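PDB 1O59: allantoicase from Saccharomyces cerevisiae, which catalyses the hydrolysis of allantoate to (S)-ureidoglycolate and urea, letting yeast use purines as a secondary nitrogen source. Local coordinates for residues Ser26-Lys31 with His106-Glu111; Asp81-Arg86 with Ile177-Tyr182; Glu128-Glu133 with Gly137-Asp142; Asp231-Pro236 with Asp258-Gln263. One frame throughout, in Å; residues are numbered along the deposited sequence.

Interaction 1: Ser26-Lys31 with His106-Glu111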
# COMPACT_ATOMS: atom_id res chain seq x y z
N SER A 26 -1.05 -12.87 -4.48
CA SER A 26 -2.32 -13.57 -4.48
C SER A 26 -2.96 -13.63 -3.10
O SER A 26 -4.18 -13.42 -2.94
CB SER A 26 -2.13 -15.01 -4.94
OG SER A 26 -2.42 -15.14 -6.31
N ILE A 27 -2.16 -13.99 -2.11
CA ILE A 27 -2.67 -14.22 -0.78
C ILE A 27 -2.93 -12.88 -0.10
O ILE A 27 -3.98 -12.67 0.50
CB ILE A 27 -1.66 -15.10 -0.02
CG1 ILE A 27 -1.80 -16.55 -0.52
CG2 ILE A 27 -1.86 -15.00 1.49
CD1 ILE A 27 -0.53 -17.26 -0.68
N ILE A 28 -1.96 -11.99 -0.22
CA ILE A 28 -2.04 -10.67 0.42
C ILE A 28 -3.21 -9.85 -0.12
O ILE A 28 -4.05 -9.36 0.64
CB ILE A 28 -0.67 -9.93 0.24
CG1 ILE A 28 0.42 -10.68 1.02
CG2 ILE A 28 -0.75 -8.51 0.67
CD1 ILE A 28 0.12 -10.89 2.54
N ILE A 29 -3.29 -9.76 -1.43
CA ILE A 29 -4.20 -8.86 -2.10
C ILE A 29 -5.50 -9.52 -2.50
O ILE A 29 -6.55 -9.09 -2.08
CB ILE A 29 -3.51 -8.26 -3.32
CG1 ILE A 29 -2.29 -7.46 -2.88
CG2 ILE A 29 -4.46 -7.36 -4.07
CD1 ILE A 29 -1.28 -7.22 -4.00
N SER A 30 -5.45 -10.55 -3.34
CA SER A 30 -6.67 -11.14 -3.87
C SER A 30 -7.46 -11.79 -2.77
O SER A 30 -8.68 -11.67 -2.73
CB SER A 30 -6.39 -12.20 -4.97
OG SER A 30 -5.42 -11.79 -5.93
N LYS A 31 -6.78 -12.51 -1.87
CA LYS A 31 -7.51 -13.24 -0.82
C LYS A 31 -7.81 -12.35 0.37
O LYS A 31 -8.93 -12.32 0.86
CB LYS A 31 -6.75 -14.48 -0.38
CG LYS A 31 -6.71 -15.56 -1.43
CD LYS A 31 -6.29 -16.91 -0.84
CE LYS A 31 -5.49 -17.73 -1.85
NZ LYS A 31 -5.50 -19.18 -1.52
N HIS A 106 -6.66 -5.15 10.33
CA HIS A 106 -6.28 -6.52 10.70
C HIS A 106 -5.04 -6.94 9.88
O HIS A 106 -5.03 -6.78 8.67
CB HIS A 106 -7.45 -7.46 10.40
CG HIS A 106 -8.67 -7.23 11.24
ND1 HIS A 106 -9.71 -6.43 10.82
CD2 HIS A 106 -9.04 -7.73 12.44
CE1 HIS A 106 -10.67 -6.43 11.74
NE2 HIS A 106 -10.28 -7.21 12.73
N ILE A 107 -4.00 -7.48 10.52
CA ILE A 107 -2.71 -7.77 9.83
C ILE A 107 -2.61 -9.18 9.27
O ILE A 107 -2.99 -10.14 9.93
CB ILE A 107 -1.51 -7.50 10.76
CG1 ILE A 107 -1.59 -6.09 11.33
CG2 ILE A 107 -0.20 -7.68 10.02
CD1 ILE A 107 -1.69 -4.97 10.23
N ILE A 108 -2.11 -9.30 8.04
CA ILE A 108 -1.94 -10.61 7.40
C ILE A 108 -0.47 -10.98 7.14
O ILE A 108 -0.10 -12.15 7.18
CB ILE A 108 -2.76 -10.69 6.06
CG1 ILE A 108 -2.49 -12.02 5.35
CG2 ILE A 108 -2.49 -9.51 5.13
CD1 ILE A 108 -2.94 -13.25 6.17
N GLY A 109 0.36 -9.99 6.85
CA GLY A 109 1.74 -10.27 6.50
C GLY A 109 2.54 -9.04 6.31
O GLY A 109 2.13 -7.96 6.74
N GLY A 110 3.67 -9.20 5.64
CA GLY A 110 4.57 -8.07 5.43
C GLY A 110 5.81 -8.39 4.65
O GLY A 110 6.00 -9.51 4.16
N GLU A 111 6.65 -7.38 4.51
CA GLU A 111 7.98 -7.51 3.91
C GLU A 111 9.05 -6.82 4.76
O GLU A 111 8.90 -5.65 5.19
CB GLU A 111 8.04 -6.90 2.49
CG GLU A 111 9.48 -6.93 1.91
CD GLU A 111 9.65 -6.32 0.51
OE1 GLU A 111 8.65 -6.11 -0.22
OE2 GLU A 111 10.82 -6.06 0.12
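I28 and I108 bring a helix and a strand together through their hydrocarbon branches, with G109 as the third member of the contact. The CD1 methyl of I28 lies 3.9 Å from I108 CG2 and 4.0 Å from I108 CG1, so one end group sits against the fork of the opposite side chain as the two cross obliquely. With CG1 of I28 anti to the carbonyl carbon (chi1 -66°) and CG2 anti to the backbone N, it is the longer branch, ending in CD1, that reaches the strand. Isoleucine suits both positions, which are buried, because its side chain is all hydrocarbon. The strand is locally distorted: I108 and G109 both face Y193 of strand 186-196, a classic beta bulge, and I108 has the helix-like psi expected there. This strand belongs to one sheet of a beta sandwich, consistent with the jelly roll of galactose-binding-like domains, and helix 21-31 packs against it. G109 brings its CA to 4.3 Å from I28 CD1; a CB on this residue would point at the helix and fall only 3.2 Å from that methyl. V164 and Y193 also touch both I28 and I108.

Interaction 2: Asp81-Arg86 with Ile177-Tyr182; sequences DGWETR and IKLKMY
T85 and M181 are the pair with the nearest CA atoms, 9.7 Å apart, a spacing that leaves room for a layer of side chains. Strand 83-84 pairs with strand 186-196 in one sheet, whereas 177-182 lies in the middle strand of the other, so the contact spans the inside of a beta sandwich. W83 and T85 point across from one layer, L179 and M181 from the other, while E84 and K180 turn away. M181, present as selenomethionine, lays its CE methyl over one face of the W83 indole, 3.6 Å from the centroid of the six-membered ring and 18° off its normal, a CH-pi contact. A long, flexible methionine side chain suits this place because it can reach across the sandwich to the flat indole. The selenium stays farther off, 5.0 Å from the same centroid and oblique, because the chain bends at chi3 (64°) and carries the methyl on to the ring. L179 CD2 approaches W83 CZ3 at 4.0 Å, and T85 OG1 meets M181 CE at 3.8 Å. A leucine in place of W83 would probably leave the M181 methyl without its aromatic face and D51 O without the indole N-H. Dispersion and a weak CH-pi attraction thus hold this core, while its polar atoms bond outside it: W83 NE1 to D51 O, and T85 OG1 to D94 and G185.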
# COMPACT_ATOMS: atom_id res chain seq x y z
N ASP A 81 20.21 3.75 2.36
CA ASP A 81 18.80 3.91 2.09
C ASP A 81 18.07 2.93 2.98
O ASP A 81 17.70 1.81 2.57
CB ASP A 81 18.52 3.66 0.63
CG ASP A 81 17.12 4.06 0.22
OD1 ASP A 81 16.26 4.33 1.11
OD2 ASP A 81 16.80 4.12 -0.98
N GLY A 82 17.91 3.34 4.23
CA GLY A 82 17.46 2.44 5.26
C GLY A 82 17.57 2.94 6.66
O GLY A 82 18.00 4.06 6.93
N TRP A 83 17.16 2.08 7.57
CA TRP A 83 17.31 2.32 9.00
C TRP A 83 18.52 1.53 9.47
O TRP A 83 18.58 0.32 9.23
CB TRP A 83 16.07 1.83 9.72
CG TRP A 83 16.13 1.94 11.21
CD1 TRP A 83 16.64 2.98 11.92
CD2 TRP A 83 15.66 1.00 12.15
NE1 TRP A 83 16.51 2.75 13.26
CE2 TRP A 83 15.90 1.53 13.44
CE3 TRP A 83 15.04 -0.26 12.05
CZ2 TRP A 83 15.53 0.85 14.64
CZ3 TRP A 83 14.67 -0.95 13.24
CH2 TRP A 83 14.93 -0.39 14.51
N GLU A 84 19.49 2.19 10.08
CA GLU A 84 20.60 1.49 10.64
C GLU A 84 21.05 2.11 11.97
O GLU A 84 21.23 3.33 12.07
CB GLU A 84 21.79 1.42 9.67
CG GLU A 84 22.93 0.56 10.21
CD GLU A 84 24.22 0.67 9.43
OE1 GLU A 84 24.23 1.39 8.40
OE2 GLU A 84 25.21 0.01 9.83
N THR A 85 21.24 1.24 12.97
CA THR A 85 21.52 1.68 14.33
C THR A 85 22.96 1.47 14.70
O THR A 85 23.69 0.78 14.02
CB THR A 85 20.63 0.93 15.34
OG1 THR A 85 20.79 -0.50 15.22
CG2 THR A 85 19.13 1.25 15.03
N ARG A 86 23.36 2.09 15.79
CA ARG A 86 24.72 1.95 16.29
C ARG A 86 24.98 0.50 16.70
O ARG A 86 24.05 -0.28 16.92
CB ARG A 86 24.98 2.90 17.46
CG ARG A 86 23.94 2.82 18.59
CD ARG A 86 24.11 1.72 19.63
NE ARG A 86 22.85 1.58 20.33
CZ ARG A 86 21.77 1.00 19.83
NH1 ARG A 86 21.79 0.40 18.64
NH2 ARG A 86 20.66 1.02 20.53
N ILE A 177 2.19 0.05 14.77
CA ILE A 177 3.07 -1.11 14.62
C ILE A 177 4.40 -0.83 15.30
O ILE A 177 4.90 0.28 15.23
CB ILE A 177 3.30 -1.40 13.09
CG1 ILE A 177 1.95 -1.74 12.41
CG2 ILE A 177 4.37 -2.50 12.88
CD1 ILE A 177 1.21 -2.85 13.05
N LYS A 178 4.94 -1.86 15.95
CA LYS A 178 6.29 -1.84 16.52
C LYS A 178 7.13 -2.90 15.84
O LYS A 178 6.83 -4.10 15.85
CB LYS A 178 6.29 -2.11 18.04
CG LYS A 178 7.53 -1.57 18.76
CD LYS A 178 7.89 -2.28 20.05
CE LYS A 178 6.80 -2.21 21.07
NZ LYS A 178 7.20 -2.77 22.37
N LEU A 179 8.22 -2.43 15.24
CA LEU A 179 9.21 -3.31 14.65
C LEU A 179 10.35 -3.45 15.63
O LEU A 179 10.88 -2.46 16.11
CB LEU A 179 9.68 -2.72 13.33
CG LEU A 179 10.91 -3.32 12.65
CD1 LEU A 179 10.64 -4.71 12.15
CD2 LEU A 179 11.30 -2.36 11.52
N LYS A 180 10.72 -4.68 15.94
CA LYS A 180 11.84 -4.96 16.82
C LYS A 180 12.94 -5.66 16.01
O LYS A 180 12.67 -6.61 15.30
CB LYS A 180 11.40 -5.89 17.96
CG LYS A 180 10.30 -5.38 18.89
CD LYS A 180 10.30 -6.26 20.17
CE LYS A 180 9.41 -5.69 21.29
NZ LYS A 180 9.20 -6.66 22.45
N MSE A 181 14.16 -5.17 16.13
CA MSE A 181 15.37 -5.76 15.53
C MSE A 181 16.33 -6.18 16.65
O MSE A 181 16.74 -5.35 17.48
CB MSE A 181 16.03 -4.70 14.63
CG MSE A 181 17.49 -4.94 14.24
SE MSE A 181 18.03 -3.77 12.73
CE MSE A 181 17.86 -2.18 13.55
N TYR A 182 16.69 -7.46 16.65
CA TYR A 182 17.51 -8.03 17.70
C TYR A 182 18.94 -8.31 17.23
O TYR A 182 19.14 -9.22 16.41
CB TYR A 182 16.92 -9.36 18.17
CG TYR A 182 15.47 -9.35 18.62
CD1 TYR A 182 14.42 -9.38 17.70
CD2 TYR A 182 15.15 -9.39 19.98
CE1 TYR A 182 13.10 -9.43 18.11
CE2 TYR A 182 13.83 -9.43 20.41
CZ TYR A 182 12.81 -9.46 19.48
OH TYR A 182 11.50 -9.49 19.92

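Interaction 3: Glu128-Glu133 with Gly137-Asp142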
# COMPACT_ATOMS: atom_id res chain seq x y z
N GLU A 128 5.10 -6.31 16.72
CA GLU A 128 3.99 -6.13 17.65
C GLU A 128 3.09 -5.03 17.13
O GLU A 128 3.48 -4.24 16.24
CB GLU A 128 4.50 -5.74 19.02
CG GLU A 128 5.62 -6.64 19.53
CD GLU A 128 6.02 -6.38 20.98
OE1 GLU A 128 5.67 -5.33 21.54
OE2 GLU A 128 6.71 -7.23 21.57
N ALA A 129 1.87 -4.99 17.65
CA ALA A 129 0.89 -3.97 17.26
C ALA A 129 0.05 -3.53 18.43
O ALA A 129 -0.05 -4.22 19.43
CB ALA A 129 -0.00 -4.49 16.13
N LEU A 130 -0.52 -2.35 18.31
CA LEU A 130 -1.56 -1.94 19.24
C LEU A 130 -2.70 -1.12 18.61
O LEU A 130 -2.60 -0.60 17.49
CB LEU A 130 -0.95 -1.23 20.47
CG LEU A 130 -0.39 0.21 20.51
CD1 LEU A 130 -1.44 1.32 20.24
CD2 LEU A 130 0.23 0.41 21.90
N TYR A 131 -3.77 -1.04 19.38
CA TYR A 131 -4.95 -0.31 19.02
C TYR A 131 -5.11 0.90 19.94
O TYR A 131 -5.33 0.76 21.14
CB TYR A 131 -6.19 -1.20 19.17
CG TYR A 131 -7.41 -0.50 18.71
CD1 TYR A 131 -7.64 -0.33 17.36
CD2 TYR A 131 -8.32 0.04 19.61
CE1 TYR A 131 -8.75 0.34 16.91
CE2 TYR A 131 -9.45 0.71 19.16
CZ TYR A 131 -9.64 0.86 17.80
OH TYR A 131 -10.74 1.50 17.28
N ASP A 132 -5.00 2.09 19.35
CA ASP A 132 -5.15 3.34 20.07
C ASP A 132 -6.25 4.20 19.46
O ASP A 132 -6.39 4.29 18.25
CB ASP A 132 -3.82 4.08 20.08
CG ASP A 132 -3.92 5.44 20.68
OD1 ASP A 132 -4.45 5.57 21.80
OD2 ASP A 132 -3.48 6.45 20.08
N GLU A 133 -7.05 4.81 20.33
CA GLU A 133 -8.21 5.59 19.92
C GLU A 133 -7.86 7.08 19.79
O GLU A 133 -7.71 7.58 18.68
CB GLU A 133 -9.34 5.37 20.92
CG GLU A 133 -9.93 3.96 20.89
CD GLU A 133 -11.42 3.97 20.55
OE1 GLU A 133 -11.78 4.06 19.35
OE2 GLU A 133 -12.22 3.89 21.51
N GLY A 137 -1.38 11.35 22.39
CA GLY A 137 0.03 11.65 22.53
C GLY A 137 0.86 10.70 21.69
O GLY A 137 0.34 9.79 21.06
N ASN A 138 2.16 10.90 21.70
CA ASN A 138 3.03 9.98 21.01
C ASN A 138 3.25 8.67 21.80
O ASN A 138 3.82 8.68 22.89
CB ASN A 138 4.33 10.67 20.59
CG ASN A 138 4.06 11.82 19.62
OD1 ASN A 138 4.17 11.65 18.39
ND2 ASN A 138 3.62 12.98 20.16
N ILE A 139 2.76 7.58 21.21
CA ILE A 139 2.88 6.23 21.79
C ILE A 139 4.32 5.89 22.14
O ILE A 139 5.26 6.21 21.38
CB ILE A 139 2.29 5.13 20.82
CG1 ILE A 139 0.76 5.27 20.64
CG2 ILE A 139 2.62 3.73 21.29
CD1 ILE A 139 -0.03 5.08 21.88
N VAL A 140 4.47 5.23 23.30
CA VAL A 140 5.78 4.80 23.79
C VAL A 140 5.98 3.28 23.65
O VAL A 140 5.04 2.49 23.55
CB VAL A 140 6.02 5.22 25.26
CG1 VAL A 140 5.87 6.72 25.40
CG2 VAL A 140 5.07 4.50 26.25
N GLU A 141 7.25 2.90 23.65
CA GLU A 141 7.67 1.52 23.47
C GLU A 141 7.09 0.53 24.51
O GLU A 141 6.74 -0.58 24.15
CB GLU A 141 9.20 1.46 23.48
CG GLU A 141 9.80 0.17 22.99
CD GLU A 141 9.78 -0.94 24.01
OE1 GLU A 141 9.90 -0.69 25.26
OE2 GLU A 141 9.62 -2.09 23.52
N ASP A 142 6.98 0.94 25.77
CA ASP A 142 6.61 0.00 26.83
C ASP A 142 5.13 0.06 27.23
O ASP A 142 4.76 -0.31 28.32
CB ASP A 142 7.52 0.18 28.05
CG ASP A 142 7.23 1.47 28.82
OD1 ASP A 142 6.55 2.36 28.26
OD2 ASP A 142 7.67 1.67 29.99
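I139 fills the space between L130 and D132, each branch of the isoleucine serving a different neighbour. Its CG2 meets L130 CD2 at 4.1 Å, methyl beside methyl, and its CD1 lies 4.1 Å from D132 CG. Branching at CB, with CG1 anti to the carbonyl carbon (chi1 -67°), is what spreads the two groups apart. The contact lies in the long connection between antiparallel strands 124-130 and 147-154, neighbours at the border of a five-stranded sheet, where the loop folds back over the end of the first strand. H176 of the adjoining strand touches all three residues. Leucine and isoleucine suit this buried part. N138 and V140 on the loop point away and are exposed, and at the other end of the contact E128 and E141 do not touch: E128 OE1 and E141 OE2 stay 5.5 Å apart. K178 reconciles these two like charges by making a salt bridge to each. D132 is buried, its carboxylate carbon bordering I139, while OD1 forms a salt bridge with R145 and also has the carboxylate of E136 nearby. The chemistry implies that hydrocarbon contact seats the loop on the strand, while R145 and K178 probably offset the acidic charge.

Interaction 4: Asp231-Pro236 with Asp258-Gln263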
# COMPACT_ATOMS: atom_id res chain seq x y z
N ASP A 231 -2.05 0.44 -7.16
CA ASP A 231 -2.46 0.82 -5.81
C ASP A 231 -2.33 2.31 -5.55
O ASP A 231 -2.99 2.84 -4.66
CB ASP A 231 -1.75 0.00 -4.73
CG ASP A 231 -0.28 0.16 -4.77
OD1 ASP A 231 0.31 -0.22 -5.81
OD2 ASP A 231 0.38 0.61 -3.78
N ASN A 232 -1.55 3.00 -6.38
CA ASN A 232 -1.43 4.43 -6.26
C ASN A 232 -2.72 5.14 -6.64
O ASN A 232 -2.89 6.31 -6.31
CB ASN A 232 -0.27 4.96 -7.11
CG ASN A 232 1.10 4.58 -6.55
OD1 ASN A 232 1.21 4.21 -5.37
ND2 ASN A 232 2.15 4.69 -7.39
N LEU A 233 -3.61 4.46 -7.35
CA LEU A 233 -4.87 5.08 -7.81
C LEU A 233 -5.82 5.50 -6.68
O LEU A 233 -6.71 6.32 -6.89
CB LEU A 233 -5.64 4.11 -8.69
CG LEU A 233 -5.03 3.86 -10.08
CD1 LEU A 233 -5.77 2.70 -10.73
CD2 LEU A 233 -5.08 5.13 -10.98
N LEU A 234 -5.64 4.90 -5.50
CA LEU A 234 -6.58 4.97 -4.43
C LEU A 234 -6.02 5.78 -3.26
O LEU A 234 -6.59 5.81 -2.17
CB LEU A 234 -6.90 3.53 -3.99
CG LEU A 234 -7.07 2.49 -5.10
CD1 LEU A 234 -7.27 1.11 -4.56
CD2 LEU A 234 -8.26 2.82 -6.03
N LEU A 235 -4.90 6.46 -3.49
CA LEU A 235 -4.20 7.13 -2.40
C LEU A 235 -4.79 8.50 -2.04
O LEU A 235 -5.47 9.11 -2.83
CB LEU A 235 -2.72 7.30 -2.75
CG LEU A 235 -1.92 6.00 -2.90
CD1 LEU A 235 -0.50 6.36 -3.28
CD2 LEU A 235 -1.95 5.18 -1.62
N PRO A 236 -4.46 9.00 -0.88
CA PRO A 236 -4.83 10.37 -0.55
C PRO A 236 -4.08 11.36 -1.44
O PRO A 236 -2.95 11.05 -1.90
CB PRO A 236 -4.41 10.55 0.93
CG PRO A 236 -3.94 9.20 1.42
CD PRO A 236 -3.67 8.36 0.18
N ASP A 258 -5.12 -0.57 -21.65
CA ASP A 258 -4.65 -0.95 -20.34
C ASP A 258 -5.82 -0.82 -19.37
O ASP A 258 -6.81 -0.13 -19.64
CB ASP A 258 -3.43 -0.10 -19.95
CG ASP A 258 -2.14 -0.65 -20.56
OD1 ASP A 258 -1.90 -1.89 -20.40
OD2 ASP A 258 -1.33 0.05 -21.24
N TRP A 259 -5.74 -1.53 -18.27
CA TRP A 259 -6.83 -1.56 -17.34
C TRP A 259 -6.39 -1.93 -15.94
O TRP A 259 -5.34 -2.55 -15.73
CB TRP A 259 -7.93 -2.50 -17.82
CG TRP A 259 -7.44 -3.87 -18.22
CD1 TRP A 259 -7.17 -4.32 -19.50
CD2 TRP A 259 -7.20 -4.97 -17.34
NE1 TRP A 259 -6.79 -5.65 -19.46
CE2 TRP A 259 -6.79 -6.07 -18.16
CE3 TRP A 259 -7.27 -5.15 -15.95
CZ2 TRP A 259 -6.43 -7.31 -17.62
CZ3 TRP A 259 -6.94 -6.37 -15.42
CH2 TRP A 259 -6.52 -7.45 -16.26
N ALA A 260 -7.26 -1.58 -15.01
CA ALA A 260 -7.04 -1.80 -13.61
C ALA A 260 -8.38 -2.13 -13.00
O ALA A 260 -9.34 -1.40 -13.19
CB ALA A 260 -6.46 -0.53 -12.98
N VAL A 261 -8.44 -3.25 -12.28
CA VAL A 261 -9.63 -3.63 -11.52
C VAL A 261 -9.49 -3.26 -10.04
O VAL A 261 -8.50 -3.59 -9.38
CB VAL A 261 -9.95 -5.12 -11.60
CG1 VAL A 261 -11.15 -5.45 -10.73
CG2 VAL A 261 -10.22 -5.54 -13.03
N ILE A 262 -10.52 -2.59 -9.53
CA ILE A 262 -10.52 -2.15 -8.15
C ILE A 262 -11.70 -2.73 -7.39
O ILE A 262 -12.83 -2.60 -7.82
CB ILE A 262 -10.48 -0.63 -8.13
CG1 ILE A 262 -9.07 -0.18 -8.55
CG2 ILE A 262 -10.81 -0.07 -6.74
CD1 ILE A 262 -9.13 0.88 -9.57
N GLN A 263 -11.42 -3.42 -6.28
CA GLN A 263 -12.46 -3.79 -5.36
C GLN A 263 -12.75 -2.59 -4.47
O GLN A 263 -11.86 -2.05 -3.82
CB GLN A 263 -12.05 -4.96 -4.48
CG GLN A 263 -13.19 -5.46 -3.61
CD GLN A 263 -13.01 -6.88 -3.13
OE1 GLN A 263 -12.54 -7.72 -3.85
NE2 GLN A 263 -13.41 -7.14 -1.93
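L233 and L234 press against A260 and I262 in the second allantoicase repeat, where a loop with a short 3-10 turn covers one face of a five-stranded antiparallel sheet, consistent with a galactose-binding-like jelly roll. D231, already within the 3-10 turn, directs its side chain away from the strand, which suits an acid that forms a salt bridge with K41. N232 follows, its OD1 accepting a bond from K41 and its ND2 donating to G245 O, so the amide is held at both ends. L233 then turns inward: its CD1 methyl touches A260 CB at 4.0 Å and I262 CD1 also at 4.0 Å. The small alanine lets this leucine come close to the strand. L234 slides alongside I262 in the opposite direction, its CG anti to the carbonyl carbon (chi1 -41°), which places CD2 3.9 Å from I262 CG2. An alanine in place of I262 would probably open a gap beside both leucines and leave L234 CD2 without its partners on the strand. I350 of strand 346-354 touches L233 and I262, closing the cluster from the other sheet. Beyond the leucine pair, the carbonyl O of L235 accepts a hydrogen bond from R351 NH1.

In the fold
From the N terminus, interaction 1 closes the first loop, bringing helix 21-31 on to strand 105-113 of the first repeat. Before it closes, the chain has already entered interaction 2 at 81-86, so the two cross; interaction 2 closes only at 177-182 and joins the two sheets of that repeat. Interaction 3 is nested inside it, a short loop between neighbouring strands. These two touch through the salt bridge of K180 to E128 and through packing of I177 on A129. Interaction 4, in the second repeat, closes a short loop that sets the 3-10 turn at 231-233 against strand 258-263. Its centre lies about 17 Å from that of interaction 1 and about 31 Å from the other two.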